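Local coordinates for protein Myo-inositol phosphohydrolase (Mitsuokella multacida, PDB 4WU3) that probably removes phosphate groups from inositol hexakisphosphate (phytate) as a phosphatase of the protein tyrosine phosphatase-like family, at residues A[388-393]-A[536-541]. The protein carries 2 engineered substitutions. Residues are numbered along the deposited sequence; the frame is centred on the assembly and turned at random.
Sequences LYMSGS and LHFHSQ. Engineered in segment 536-541: S540 (natural residue Cys). With 4IP (inositol-(1,3,4,5)-tetrakisphosphate), chain F.
Strand 535-539, which runs into the phosphate-binding loop of this PTP-like phytase, pairs in parallel with strand 390-393, M390 lying beside L536, S391 beside H537 and G392 beside F538. Backbone bonds zip the pair together: L536 N to Y389 O, S391 N to L536 O, F538 N to S391 O (2.8 Å) and S393 N to F538 O. On one face the H537 ring reaches along the neighbouring strand, its CG anti to the backbone N (chi1 179°), and is held by both nitrogens. ND1 shares a short hydrogen bond with S391 OG (2.6 Å), and NE2 donates to S393 OG (3.0 Å); both hydroxyls lie at the ring edge in its plane, which fixes its rotation. Between the two serines, G392 CA lies over one face of the imidazole, 4.2 Å from its centroid, in a CH-pi contact. A leucine in place of H537 would probably leave both serine hydroxyls without their imidazole partner. S391 OG is also bonded to W535 NE1. The other face carries a Met-aromatic contact, M390 SD approaching F538 CE2 obliquely at 4.0 Å. At the end of the strand, H539 ND1 bonds almost straight (174°) to S540 O, while its NE2 is held by E493. S540, engineered from cysteine, faces O2P of the bound inositol tetrakisphosphate, though the modelled approach is too short to be trusted, and Q541 N donates to O3P. R546 and A544 N, with R343, K477 and K592, add further bonds to the ligand, around the PTP signature loop that follows a central parallel strand.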
loop_
_atom_site.group_PDB
_atom_site.type_symbol
_atom_site.label_atom_id
_atom_site.label_comp_id
_atom_site.label_asym_id
_atom_site.label_seq_id
_atom_site.Cartn_x
_atom_site.Cartn_y
_atom_site.Cartn_z
ATOM N N LEU A 388 -40.508 13.089 36.323
ATOM C CA LEU A 388 -39.408 12.256 35.823
ATOM C C LEU A 388 -38.166 12.335 36.735
ATOM O O LEU A 388 -37.381 11.397 36.814
ATOM C CB LEU A 388 -39.074 12.649 34.382
ATOM C CG LEU A 388 -38.122 11.762 33.561
ATOM C CD1 LEU A 388 -38.418 10.288 33.759
ATOM C CD2 LEU A 388 -38.223 12.121 32.083
ATOM N N TYR A 389 -38.023 13.447 37.445
ATOM C CA TYR A 389 -36.929 13.652 38.378
ATOM C C TYR A 389 -35.573 13.321 37.755
ATOM O O TYR A 389 -34.855 12.434 38.201
ATOM C CB TYR A 389 -37.154 12.836 39.656
ATOM C CG TYR A 389 -38.462 13.118 40.355
ATOM C CD1 TYR A 389 -38.959 14.417 40.465
ATOM C CD2 TYR A 389 -39.191 12.091 40.931
ATOM C CE1 TYR A 389 -40.157 14.674 41.111
ATOM C CE2 TYR A 389 -40.389 12.334 41.581
ATOM C CZ TYR A 389 -40.868 13.629 41.667
ATOM O OH TYR A 389 -42.062 13.876 42.305
ATOM N N MET A 390 -35.217 14.056 36.718
ATOM C CA MET A 390 -33.979 13.780 36.011
ATOM C C MET A 390 -33.319 15.070 35.579
ATOM O O MET A 390 -33.993 16.034 35.221
ATOM C CB MET A 390 -34.280 12.922 34.784
ATOM C CG MET A 390 -33.091 12.656 33.897
ATOM S SD MET A 390 -33.525 11.552 32.547
ATOM C CE MET A 390 -34.565 12.632 31.572
ATOM N N SER A 391 -31.992 15.082 35.616
ATOM C CA SER A 391 -31.224 16.202 35.113
ATOM C C SER A 391 -29.990 15.671 34.402
ATOM O O SER A 391 -29.671 14.480 34.504
ATOM C CB SER A 391 -30.841 17.133 36.258
ATOM O OG SER A 391 -30.189 16.423 37.298
ATOM N N GLY A 392 -29.319 16.544 33.654
ATOM C CA GLY A 392 -28.065 16.197 32.994
ATOM C C GLY A 392 -27.121 17.387 32.863
ATOM O O GLY A 392 -27.530 18.533 32.986
ATOM N N SER A 393 -25.847 17.118 32.621
ATOM C CA SER A 393 -24.909 18.177 32.319
ATOM C C SER A 393 -23.574 17.616 31.880
ATOM O O SER A 393 -23.341 16.408 31.914
ATOM C CB SER A 393 -24.679 19.053 33.553
ATOM O OG SER A 393 -23.936 18.354 34.547
ATOM N N LEU A 536 -32.220 11.346 39.336
ATOM C CA LEU A 536 -31.010 10.950 38.626
ATOM C C LEU A 536 -30.414 12.093 37.844
ATOM O O LEU A 536 -31.066 12.658 36.964
ATOM C CB LEU A 536 -31.312 9.824 37.648
ATOM C CG LEU A 536 -31.863 8.550 38.261
ATOM C CD1 LEU A 536 -32.124 7.533 37.160
ATOM C CD2 LEU A 536 -30.921 7.999 39.310
ATOM N N HIS A 537 -29.166 12.430 38.163
ATOM C CA HIS A 537 -28.433 13.430 37.395
ATOM C C HIS A 537 -27.344 12.783 36.557
ATOM O O HIS A 537 -26.334 12.337 37.079
ATOM C CB HIS A 537 -27.799 14.476 38.299
ATOM C CG HIS A 537 -27.015 15.500 37.543
ATOM N ND1 HIS A 537 -27.580 16.659 37.060
ATOM C CD2 HIS A 537 -25.724 15.518 37.145
ATOM C CE1 HIS A 537 -26.667 17.358 36.416
ATOM N NE2 HIS A 537 -25.530 16.690 36.457
ATOM N N PHE A 538 -27.556 12.733 35.247
ATOM C CA PHE A 538 -26.592 12.128 34.358
ATOM C C PHE A 538 -25.562 13.136 33.897
ATOM O O PHE A 538 -25.895 14.269 33.544
ATOM C CB PHE A 538 -27.286 11.558 33.137
ATOM C CG PHE A 538 -28.190 10.418 33.440
ATOM C CD1 PHE A 538 -27.706 9.134 33.490
ATOM C CD2 PHE A 538 -29.535 10.636 33.666
ATOM C CE1 PHE A 538 -28.554 8.073 33.766
ATOM C CE2 PHE A 538 -30.381 9.587 33.956
ATOM C CZ PHE A 538 -29.890 8.302 34.000
ATOM N N HIS A 539 -24.304 12.710 33.885
ATOM C CA HIS A 539 -23.251 13.511 33.264
ATOM C C HIS A 539 -22.295 12.605 32.510
ATOM O O HIS A 539 -22.147 11.424 32.815
ATOM C CB HIS A 539 -22.491 14.377 34.295
ATOM C CG HIS A 539 -21.381 13.658 34.997
ATOM N ND1 HIS A 539 -20.135 13.479 34.436
ATOM C CD2 HIS A 539 -21.336 13.060 36.207
ATOM C CE1 HIS A 539 -19.374 12.794 35.269
ATOM N NE2 HIS A 539 -20.079 12.528 36.351
ATOM N N SER A 540 -21.656 13.172 31.502
ATOM C CA SER A 540 -20.555 12.509 30.842
ATOM C C SER A 540 -19.475 13.573 30.734
ATOM O O SER A 540 -19.225 14.274 31.714
ATOM C CB SER A 540 -20.996 11.949 29.491
ATOM O OG SER A 540 -21.929 12.818 28.885
ATOM N N GLN A 541 -18.830 13.711 29.582
ATOM C CA GLN A 541 -17.769 14.713 29.442
ATOM C C GLN A 541 -18.408 16.046 29.123
ATOM O O GLN A 541 -18.169 17.030 29.811
ATOM C CB GLN A 541 -16.759 14.325 28.343
ATOM C CG GLN A 541 -15.422 15.058 28.414
ATOM C CD GLN A 541 -15.457 16.474 27.852
ATOM O OE1 GLN A 541 -16.247 16.787 26.971
ATOM N NE2 GLN A 541 -14.575 17.327 28.351
HETATM C C1 4IP F . -19.405 13.947 23.598
HETATM O O1 4IP F . -20.399 14.055 24.617
HETATM C C2 4IP F . -18.130 14.659 24.032
HETATM O O2 4IP F . -18.431 16.006 24.371
HETATM C C3 4IP F . -17.090 14.677 22.920
HETATM O O3 4IP F . -15.929 15.386 23.361
HETATM C C4 4IP F . -17.634 15.318 21.647
HETATM O O4 4IP F . -16.645 15.216 20.615
HETATM C C5 4IP F . -18.911 14.612 21.207
HETATM O O5 4IP F . -19.457 15.242 20.046
HETATM C C6 4IP F . -19.953 14.589 22.324
HETATM O O6 4IP F . -21.121 13.882 21.900
HETATM P P1 4IP F . -20.464 13.063 25.880
HETATM O O1P 4IP F . -20.917 11.751 25.303
HETATM O O2P 4IP F . -21.458 13.743 26.785
HETATM O O3P 4IP F . -19.061 13.068 26.435
HETATM P P3 4IP F . -14.484 14.670 23.339
HETATM O O4P 4IP F . -14.450 13.954 22.009
HETATM O O5P 4IP F . -14.507 13.763 24.549
HETATM O O6P 4IP F . -13.497 15.807 23.428
HETATM P P4 4IP F . -16.166 16.493 19.747
HETATM O O7P 4IP F . -15.863 17.564 20.767
HETATM O O8P 4IP F . -14.942 15.972 19.036
HETATM O O9P 4IP F . -17.358 16.785 18.856
HETATM P P5 4IP F . -20.151 14.344 18.895
HETATM O OPF 4IP F . -19.452 12.995 18.957
HETATM O OPG 4IP F . -19.875 15.140 17.637
HETATM O OPH 4IP F . -21.608 14.290 19.297
#